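PDB 4CH7: siroheme decarboxylase from Hydrogenobacter thermophilus, which catalyses the decarboxylation of siroheme to 12,18-didecarboxysiroheme, releasing two molecules of carbon dioxide, in the biosynthesis of heme d1. Local coordinates for residues 117-122 and 325-330; 103-108 and 121-126. All blocks are in the same frame, centred on the assembly; numbering follows the deposited sequence. Where two conformers were deposited one is given.

Contact 1 (117-122 and 325-330); sequences EDVVRL and ERWFKE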
ATOM      1  N   GLU A 117      16.544   7.239   2.538  1.00 42.33           N
ATOM      2  CA  GLU A 117      17.265   7.634   3.748  1.00 47.33           C
ATOM      3  C   GLU A 117      17.612   9.121   3.786  1.00 44.89           C
ATOM      4  O   GLU A 117      17.639   9.732   4.856  1.00 45.10           O
ATOM      5  CB  GLU A 117      18.546   6.811   3.895  1.00 52.11           C
ATOM      6  CG  GLU A 117      18.358   5.468   4.585  1.00 56.27           C
ATOM      7  CD  GLU A 117      17.710   4.418   3.700  1.00 48.60           C
ATOM      8  OE1 GLU A 117      17.454   4.699   2.511  1.00 49.11           O
ATOM      9  OE2 GLU A 117      17.463   3.303   4.197  1.00 54.86           O
ATOM     10  N   ASP A 118      17.893   9.694   2.618  1.00 47.85           N
ATOM     11  CA  ASP A 118      18.183  11.119   2.523  1.00 51.12           C
ATOM     12  C   ASP A 118      16.908  11.929   2.753  1.00 55.00           C
ATOM     13  O   ASP A 118      16.911  12.917   3.489  1.00 47.23           O
ATOM     14  CB  ASP A 118      18.786  11.463   1.158  1.00 43.94           C
ATOM     15  CG  ASP A 118      20.181  10.896   0.973  1.00 53.81           C
ATOM     16  OD1 ASP A 118      21.002  11.010   1.907  1.00 54.39           O
ATOM     17  OD2 ASP A 118      20.457  10.336  -0.109  1.00 55.17           O
ATOM     18  N   VAL A 119      15.826  11.496   2.112  1.00 48.49           N
ATOM     19  CA  VAL A 119      14.518  12.132   2.251  1.00 49.52           C
ATOM     20  C   VAL A 119      14.090  12.261   3.713  1.00 52.78           C
ATOM     21  O   VAL A 119      13.677  13.334   4.147  1.00 58.57           O
ATOM     22  CB  VAL A 119      13.437  11.366   1.457  1.00 55.36           C
ATOM     23  CG1 VAL A 119      12.062  11.950   1.710  1.00 50.95           C
ATOM     24  CG2 VAL A 119      13.753  11.386  -0.027  1.00 54.81           C
ATOM     25  N   VAL A 120      14.203  11.172   4.468  0.55 47.29           N
ATOM     26  CA  VAL A 120      13.794  11.174   5.870  0.55 48.26           C
ATOM     27  C   VAL A 120      14.742  11.995   6.747  0.55 50.36           C
ATOM     28  O   VAL A 120      14.312  12.603   7.728  0.55 48.90           O
ATOM     29  CB  VAL A 120      13.645   9.738   6.437  0.55 49.71           C
ATOM     30  CG1 VAL A 120      12.735   8.911   5.554  0.55 42.00           C
ATOM     31  CG2 VAL A 120      14.995   9.054   6.573  0.55 49.36           C
ATOM     32  N   ARG A 121      16.024  12.010   6.391  1.00 48.16           N
ATOM     33  CA  ARG A 121      17.019  12.800   7.120  1.00 45.00           C
ATOM     34  C   ARG A 121      16.668  14.280   7.034  1.00 42.70           C
ATOM     35  O   ARG A 121      16.663  14.996   8.039  1.00 50.48           O
ATOM     36  CB  ARG A 121      18.427  12.562   6.557  1.00 48.57           C
ATOM     37  CG  ARG A 121      19.474  13.547   7.067  1.00 49.61           C
ATOM     38  CD  ARG A 121      20.862  13.243   6.514  1.00 43.25           C
ATOM     39  NE  ARG A 121      20.878  13.146   5.056  1.00 49.88           N
ATOM     40  CZ  ARG A 121      21.005  14.187   4.237  1.00 56.06           C
ATOM     41  NH1 ARG A 121      21.118  15.414   4.723  1.00 58.12           N
ATOM     42  NH2 ARG A 121      21.014  14.004   2.925  1.00 58.52           N
ATOM     43  N   LEU A 122      16.354  14.722   5.821  1.00 46.44           N
ATOM     44  CA  LEU A 122      15.959  16.100   5.574  1.00 53.14           C
ATOM     45  C   LEU A 122      14.625  16.429   6.246  1.00 53.23           C
ATOM     46  O   LEU A 122      14.436  17.538   6.745  1.00 52.69           O
ATOM     47  CB  LEU A 122      15.896  16.360   4.068  1.00 50.92           C
ATOM     48  CG  LEU A 122      17.240  16.201   3.358  1.00 56.63           C
ATOM     49  CD1 LEU A 122      17.081  16.172   1.850  1.00 56.57           C
ATOM     50  CD2 LEU A 122      18.186  17.311   3.775  1.00 51.06           C
ATOM     51  N   GLU A 325       8.648  15.520  -6.410  1.00 70.72           N
ATOM     52  CA  GLU A 325       9.880  16.238  -6.707  1.00 62.65           C
ATOM     53  C   GLU A 325       9.736  17.712  -6.350  1.00 69.63           C
ATOM     54  O   GLU A 325      10.596  18.283  -5.680  1.00 65.58           O
ATOM     55  CB  GLU A 325      10.238  16.080  -8.187  1.00 72.19           C
ATOM     56  CG  GLU A 325      11.472  16.855  -8.623  1.00 76.03           C
ATOM     57  CD  GLU A 325      11.766  16.699 -10.102  1.00 85.27           C
ATOM     58  OE1 GLU A 325      11.807  15.549 -10.585  1.00 81.49           O
ATOM     59  OE2 GLU A 325      11.950  17.729 -10.783  1.00 90.61           O
ATOM     60  N   ARG A 326       8.633  18.313  -6.785  1.00 69.10           N
ATOM     61  CA  ARG A 326       8.336  19.706  -6.475  1.00 69.04           C
ATOM     62  C   ARG A 326       8.232  19.922  -4.968  1.00 70.82           C
ATOM     63  O   ARG A 326       8.726  20.920  -4.441  1.00 59.50           O
ATOM     64  CB  ARG A 326       7.048  20.144  -7.174  1.00 70.39           C
ATOM     65  CG  ARG A 326       6.596  21.547  -6.819  1.00 73.15           C
ATOM     66  CD  ARG A 326       5.446  22.006  -7.702  1.00 77.73           C
ATOM     67  NE  ARG A 326       4.408  20.988  -7.837  1.00 82.71           N
ATOM     68  CZ  ARG A 326       3.498  20.716  -6.906  1.00 87.01           C
ATOM     69  NH1 ARG A 326       3.497  21.378  -5.759  1.00 82.92           N
ATOM     70  NH2 ARG A 326       2.590  19.777  -7.119  1.00 76.02           N
ATOM     71  N   TRP A 327       7.598  18.978  -4.278  1.00 62.67           N
ATOM     72  CA  TRP A 327       7.556  19.006  -2.823  1.00 55.56           C
ATOM     73  C   TRP A 327       8.959  18.867  -2.249  1.00 61.04           C
ATOM     74  O   TRP A 327       9.294  19.501  -1.248  1.00 65.06           O
ATOM     75  CB  TRP A 327       6.672  17.882  -2.277  1.00 61.77           C
ATOM     76  CG  TRP A 327       6.756  17.757  -0.785  1.00 59.47           C
ATOM     77  CD1 TRP A 327       6.007  18.431   0.137  1.00 62.77           C
ATOM     78  CD2 TRP A 327       7.647  16.916  -0.041  1.00 53.90           C
ATOM     79  NE1 TRP A 327       6.377  18.057   1.409  1.00 57.77           N
ATOM     80  CE2 TRP A 327       7.382  17.129   1.326  1.00 64.97           C
ATOM     81  CE3 TRP A 327       8.642  16.003  -0.397  1.00 62.21           C
ATOM     82  CZ2 TRP A 327       8.078  16.461   2.335  1.00 59.20           C
ATOM     83  CZ3 TRP A 327       9.330  15.341   0.605  1.00 61.03           C
ATOM     84  CH2 TRP A 327       9.047  15.576   1.951  1.00 61.86           C
ATOM     85  N   PHE A 328       9.770  18.030  -2.887  1.00 57.60           N
ATOM     86  CA  PHE A 328      11.118  17.751  -2.406  1.00 65.08           C
ATOM     87  C   PHE A 328      12.041  18.965  -2.511  1.00 64.63           C
ATOM     88  O   PHE A 328      12.780  19.265  -1.573  1.00 62.56           O
ATOM     89  CB  PHE A 328      11.721  16.557  -3.148  1.00 58.94           C
ATOM     90  CG  PHE A 328      13.016  16.076  -2.563  1.00 68.64           C
ATOM     91  CD1 PHE A 328      13.093  15.723  -1.221  1.00 65.30           C
ATOM     92  CD2 PHE A 328      14.153  15.970  -3.349  1.00 70.76           C
ATOM     93  CE1 PHE A 328      14.283  15.279  -0.672  1.00 64.23           C
ATOM     94  CE2 PHE A 328      15.347  15.525  -2.807  1.00 73.72           C
ATOM     95  CZ  PHE A 328      15.411  15.181  -1.465  1.00 71.68           C
ATOM     96  N   LYS A 329      11.997  19.647  -3.655  1.00 65.50           N
ATOM     97  CA  LYS A 329      12.783  20.860  -3.870  1.00 69.86           C
ATOM     98  C   LYS A 329      12.489  21.882  -2.780  1.00 73.15           C
ATOM     99  O   LYS A 329      13.398  22.518  -2.246  1.00 72.23           O
ATOM    100  CB  LYS A 329      12.453  21.486  -5.226  1.00 66.55           C
ATOM    101  CG  LYS A 329      12.544  20.549  -6.420  1.00 73.33           C
ATOM    102  CD  LYS A 329      13.974  20.166  -6.746  1.00 80.12           C
ATOM    103  CE  LYS A 329      14.054  19.461  -8.094  1.00 86.12           C
ATOM    104  NZ  LYS A 329      13.581  20.335  -9.205  1.00 84.09           N
ATOM    105  N   GLU A 330      11.207  22.029  -2.457  1.00 68.29           N
ATOM    106  CA  GLU A 330      10.764  22.964  -1.429  1.00 66.43           C
ATOM    107  C   GLU A 330      11.355  22.635  -0.063  1.00 68.34           C
ATOM    108  O   GLU A 330      11.719  23.537   0.691  1.00 75.30           O
ATOM    109  CB  GLU A 330       9.237  22.988  -1.354  1.00 71.48           C
ATOM    110  CG  GLU A 330       8.611  24.118  -2.147  1.00 74.90           C
ATOM    111  CD  GLU A 330       9.051  25.477  -1.647  1.00 82.70           C
ATOM    112  OE1 GLU A 330       8.724  25.818  -0.491  1.00 79.65           O
ATOM    113  OE2 GLU A 330       9.727  26.203  -2.405  1.00 79.19           O
TER

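Contact 2 (103-108 and 121-126); sequences LWFTLA and RLMAER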
ATOM      1  N   LEU A 103       4.992   8.671  16.157  1.00 46.33           N
ATOM      2  CA  LEU A 103       4.499   8.998  14.823  1.00 46.82           C
ATOM      3  C   LEU A 103       5.023   8.009  13.786  1.00 54.70           C
ATOM      4  O   LEU A 103       6.226   7.943  13.530  1.00 50.21           O
ATOM      5  CB  LEU A 103       4.868  10.432  14.431  1.00 52.53           C
ATOM      6  CG  LEU A 103       4.153  10.938  13.178  1.00 50.34           C
ATOM      7  CD1 LEU A 103       2.671  11.134  13.467  1.00 57.67           C
ATOM      8  CD2 LEU A 103       4.772  12.216  12.658  1.00 52.78           C
ATOM      9  N   TRP A 104       4.109   7.248  13.189  1.00 59.16           N
ATOM     10  CA  TRP A 104       4.467   6.239  12.203  1.00 54.54           C
ATOM     11  C   TRP A 104       3.799   6.519  10.868  1.00 57.25           C
ATOM     12  O   TRP A 104       2.574   6.645  10.792  1.00 50.34           O
ATOM     13  CB  TRP A 104       4.050   4.857  12.697  1.00 54.57           C
ATOM     14  CG  TRP A 104       4.884   4.359  13.830  1.00 51.87           C
ATOM     15  CD1 TRP A 104       4.869   4.802  15.119  1.00 52.70           C
ATOM     16  CD2 TRP A 104       5.857   3.307  13.779  1.00 44.39           C
ATOM     17  NE1 TRP A 104       5.779   4.094  15.872  1.00 49.45           N
ATOM     18  CE2 TRP A 104       6.397   3.170  15.069  1.00 46.24           C
ATOM     19  CE3 TRP A 104       6.323   2.470  12.762  1.00 43.75           C
ATOM     20  CZ2 TRP A 104       7.386   2.224  15.370  1.00 42.07           C
ATOM     21  CZ3 TRP A 104       7.300   1.534  13.061  1.00 45.81           C
ATOM     22  CH2 TRP A 104       7.819   1.417  14.352  1.00 40.32           C
ATOM     23  N   PHE A 105       4.605   6.614   9.816  1.00 52.49           N
ATOM     24  CA  PHE A 105       4.057   6.782   8.479  1.00 46.74           C
ATOM     25  C   PHE A 105       4.750   5.902   7.446  1.00 51.08           C
ATOM     26  O   PHE A 105       5.895   5.478   7.628  1.00 53.06           O
ATOM     27  CB  PHE A 105       4.057   8.256   8.050  1.00 49.72           C
ATOM     28  CG  PHE A 105       5.415   8.888   8.010  1.00 49.97           C
ATOM     29  CD1 PHE A 105       5.972   9.440   9.155  1.00 50.04           C
ATOM     30  CD2 PHE A 105       6.122   8.963   6.818  1.00 55.62           C
ATOM     31  CE1 PHE A 105       7.221  10.035   9.120  1.00 55.61           C
ATOM     32  CE2 PHE A 105       7.369   9.557   6.770  1.00 52.09           C
ATOM     33  CZ  PHE A 105       7.920  10.097   7.923  1.00 52.86           C
ATOM     34  N   THR A 106       4.029   5.613   6.371  1.00 50.43           N
ATOM     35  CA  THR A 106       4.584   4.859   5.258  1.00 51.33           C
ATOM     36  C   THR A 106       5.064   5.837   4.198  1.00 55.16           C
ATOM     37  O   THR A 106       4.291   6.665   3.712  1.00 53.04           O
ATOM     38  CB  THR A 106       3.548   3.901   4.649  1.00 49.15           C
ATOM     39  OG1 THR A 106       3.164   2.926   5.627  1.00 55.85           O
ATOM     40  CG2 THR A 106       4.126   3.196   3.430  1.00 62.80           C
ATOM     41  N   LEU A 107       6.346   5.751   3.857  1.00 49.92           N
ATOM     42  CA  LEU A 107       6.923   6.631   2.850  1.00 46.81           C
ATOM     43  C   LEU A 107       7.318   5.842   1.615  1.00 48.21           C
ATOM     44  O   LEU A 107       7.962   4.800   1.720  1.00 52.10           O
ATOM     45  CB  LEU A 107       8.147   7.362   3.405  1.00 49.55           C
ATOM     46  CG  LEU A 107       8.945   8.213   2.412  1.00 53.07           C
ATOM     47  CD1 LEU A 107       8.074   9.311   1.829  1.00 53.99           C
ATOM     48  CD2 LEU A 107      10.175   8.804   3.075  1.00 43.63           C
ATOM     49  N   ALA A 108       6.918   6.339   0.449  1.00 45.73           N
ATOM     50  CA  ALA A 108       7.345   5.760  -0.821  1.00 49.67           C
ATOM     51  C   ALA A 108       8.041   6.832  -1.647  1.00 51.66           C
ATOM     52  O   ALA A 108       7.490   7.915  -1.855  1.00 50.19           O
ATOM     53  CB  ALA A 108       6.159   5.196  -1.577  1.00 47.98           C
ATOM     54  N   ARG A 121      16.024  12.010   6.391  1.00 48.16           N
ATOM     55  CA  ARG A 121      17.019  12.800   7.120  1.00 45.00           C
ATOM     56  C   ARG A 121      16.668  14.280   7.034  1.00 42.70           C
ATOM     57  O   ARG A 121      16.663  14.996   8.039  1.00 50.48           O
ATOM     58  CB  ARG A 121      18.427  12.562   6.557  1.00 48.57           C
ATOM     59  CG  ARG A 121      19.474  13.547   7.067  1.00 49.61           C
ATOM     60  CD  ARG A 121      20.862  13.243   6.514  1.00 43.25           C
ATOM     61  NE  ARG A 121      20.878  13.146   5.056  1.00 49.88           N
ATOM     62  CZ  ARG A 121      21.005  14.187   4.237  1.00 56.06           C
ATOM     63  NH1 ARG A 121      21.118  15.414   4.723  1.00 58.12           N
ATOM     64  NH2 ARG A 121      21.014  14.004   2.925  1.00 58.52           N
ATOM     65  N   LEU A 122      16.354  14.722   5.821  1.00 46.44           N
ATOM     66  CA  LEU A 122      15.959  16.100   5.574  1.00 53.14           C
ATOM     67  C   LEU A 122      14.625  16.429   6.246  1.00 53.23           C
ATOM     68  O   LEU A 122      14.436  17.538   6.745  1.00 52.69           O
ATOM     69  CB  LEU A 122      15.896  16.360   4.068  1.00 50.92           C
ATOM     70  CG  LEU A 122      17.240  16.201   3.358  1.00 56.63           C
ATOM     71  CD1 LEU A 122      17.081  16.172   1.850  1.00 56.57           C
ATOM     72  CD2 LEU A 122      18.186  17.311   3.775  1.00 51.06           C
HETATM   73  N   MSE A 123      13.713  15.458   6.262  1.00 50.47           N
HETATM   74  CA  MSE A 123      12.441  15.600   6.965  1.00 48.46           C
HETATM   75  C   MSE A 123      12.685  15.793   8.458  1.00 49.95           C
HETATM   76  O   MSE A 123      12.196  16.744   9.063  1.00 57.32           O
HETATM   77  CB  MSE A 123      11.571  14.356   6.767  1.00 47.94           C
HETATM   78  CG  MSE A 123      10.878  14.227   5.413  1.00 55.58           C
HETATM   79 SE   MSE A 123       9.908  12.536   5.353  1.00 63.85          SE
HETATM   80  CE  MSE A 123       9.127  12.627   3.602  1.00 38.60           C
ATOM     81  N   ALA A 124      13.444  14.872   9.045  1.00 46.98           N
ATOM     82  CA  ALA A 124      13.741  14.900  10.474  1.00 54.68           C
ATOM     83  C   ALA A 124      14.535  16.141  10.869  1.00 57.22           C
ATOM     84  O   ALA A 124      14.333  16.694  11.948  1.00 55.78           O
ATOM     85  CB  ALA A 124      14.489  13.643  10.878  1.00 51.56           C
ATOM     86  N   GLU A 125      15.445  16.566   9.998  1.00 49.79           N
ATOM     87  CA  GLU A 125      16.242  17.763  10.246  1.00 54.89           C
ATOM     88  C   GLU A 125      15.357  19.009  10.271  1.00 58.39           C
ATOM     89  O   GLU A 125      15.487  19.863  11.151  1.00 56.82           O
ATOM     90  CB  GLU A 125      17.326  17.914   9.176  1.00 55.36           C
ATOM     91  CG  GLU A 125      18.203  19.144   9.362  1.00 55.61           C
ATOM     92  CD  GLU A 125      18.998  19.497   8.122  1.00 58.85           C
ATOM     93  OE1 GLU A 125      19.197  18.610   7.268  1.00 56.46           O
ATOM     94  OE2 GLU A 125      19.425  20.664   8.006  1.00 65.77           O
ATOM     95  N   ARG A 126      14.460  19.099   9.292  1.00 49.79           N
ATOM     96  CA  ARG A 126      13.525  20.216   9.174  1.00 54.05           C
ATOM     97  C   ARG A 126      12.542  20.258  10.345  1.00 64.86           C
ATOM     98  O   ARG A 126      12.220  21.331  10.863  1.00 64.31           O
ATOM     99  CB  ARG A 126      12.770  20.116   7.843  1.00 49.73           C
ATOM    100  CG  ARG A 126      11.568  21.040   7.704  1.00 60.16           C
ATOM    101  CD  ARG A 126      11.971  22.503   7.647  1.00 69.26           C
ATOM    102  NE  ARG A 126      10.813  23.375   7.478  1.00 83.26           N
ATOM    103  CZ  ARG A 126      10.817  24.680   7.729  1.00 82.02           C
ATOM    104  NH1 ARG A 126      11.921  25.268   8.169  1.00 78.88           N
ATOM    105  NH2 ARG A 126       9.716  25.396   7.549  1.00 75.71           N
TER

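Contact 1 (117-122 and 325-330)
At the edge of the Trp327 indole, near the ring plane, lies CG1 of Val119, 4.5 Å from CZ3 of Trp327. The Phe328 ring is met obliquely by two methyl groups. CG2 of Val119 lies 4.0 Å from CE1 of Phe328, and CD1 of Leu122 lies 3.8 Å from CZ of Phe328. The side chains of Leu122 and Phe328 cross at about a right angle. In Phe328, CG is anti to the backbone N (chi1 -171°), which brings the far end of the ring toward helix 116-126. Val119 divides its branches, one methyl to each ring. The axes of segments 117-122 and 325-330 come no closer than 11.7 Å, with 48° between their directions; the aromatic side chains bridge this gap. Beside this patch, NH2 of Arg121 forms a salt bridge with OD1 of Asp118 (3.2 Å). The bond is nearly straight (171°) and in the guanidinium plane, but meets OD1 from above the carboxylate plane.

Helix 323-335, near the C terminus, packs alongside helix 116-126. Leu122 also touches its Leu331, Ile332 and Leu335. On the sheet side, Val119 and Val120 reach Leu107 of strand 103-109, and Val120 packs on Val134 of strand 132-139.

Contact 2 (103-108 and 121-126)
In the AsnC-like ligand-binding domain, Met123 joins helix 116-126 to strand 103-109 through Phe105 and Leu107, in the core between helix and sheet. Met123 is present as selenomethionine. Its SE lies 4.1 Å from CZ of Phe105 and 4.2 Å from CE2 of Phe105, so it meets the outer part of the ring. This is a Met-aromatic contact. SE is 5.2 Å from the centroid of the Phe105 ring, on a line 69° off the ring normal. The approach is therefore oblique.

The terminal methyl goes on to the next residue of the strand that points toward the helix. Met123 CE lies 3.9 Å from CD1 of Leu107 and 4.0 Å from CD2 of Leu107. Both leucine methyls receive it, and the two side chains meet tip to tip. The reach of Met123 comes from its extended chain, with chi2 at 177° and chi3 at 179°. That reach matters because the backbones are far apart: CA of Leu107 and CA of Met123 are 11.3 Å from each other.

All three touching residues are buried. Phe105 also packs edge-to-face with Phe71 of strand 65-71 and touches Val85 of helix 75-87. Its side chain is about 6 Å from that of His93, the inferred active-site residue, so the Phe105 end of the contact probably lies near the active site. Alternate strand residues facing a covering helix, with hydrophobic side chains between the layers, are characteristic of the alpha+beta ferredoxin-like fold of AsnC-type ligand-binding domains, two of which close their sheets into the barrel of this chain.

In the fold
From the N terminus, strand 103-109 comes first and helix 116-126 follows. Contact 2 closes this short strand-to-helix connection, with 12 residues between its segments. Contact 1 starts from the same helix and closes a far longer loop of 202 residues, which takes in the second helix-turn-helix and AsnC-like domains before reaching helix 323-335. The segments of the two contacts overlap at Arg121 and Leu122, so the loops follow one another along the chain with a small overlap. Helix 116-126 covers the barrel strand, and helix 323-335 lies at its flank, with Trp327 reaching the border of the helix-sheet core. The contacts also meet directly: CH2 of Trp327 lies 3.4 Å from CE of Met123.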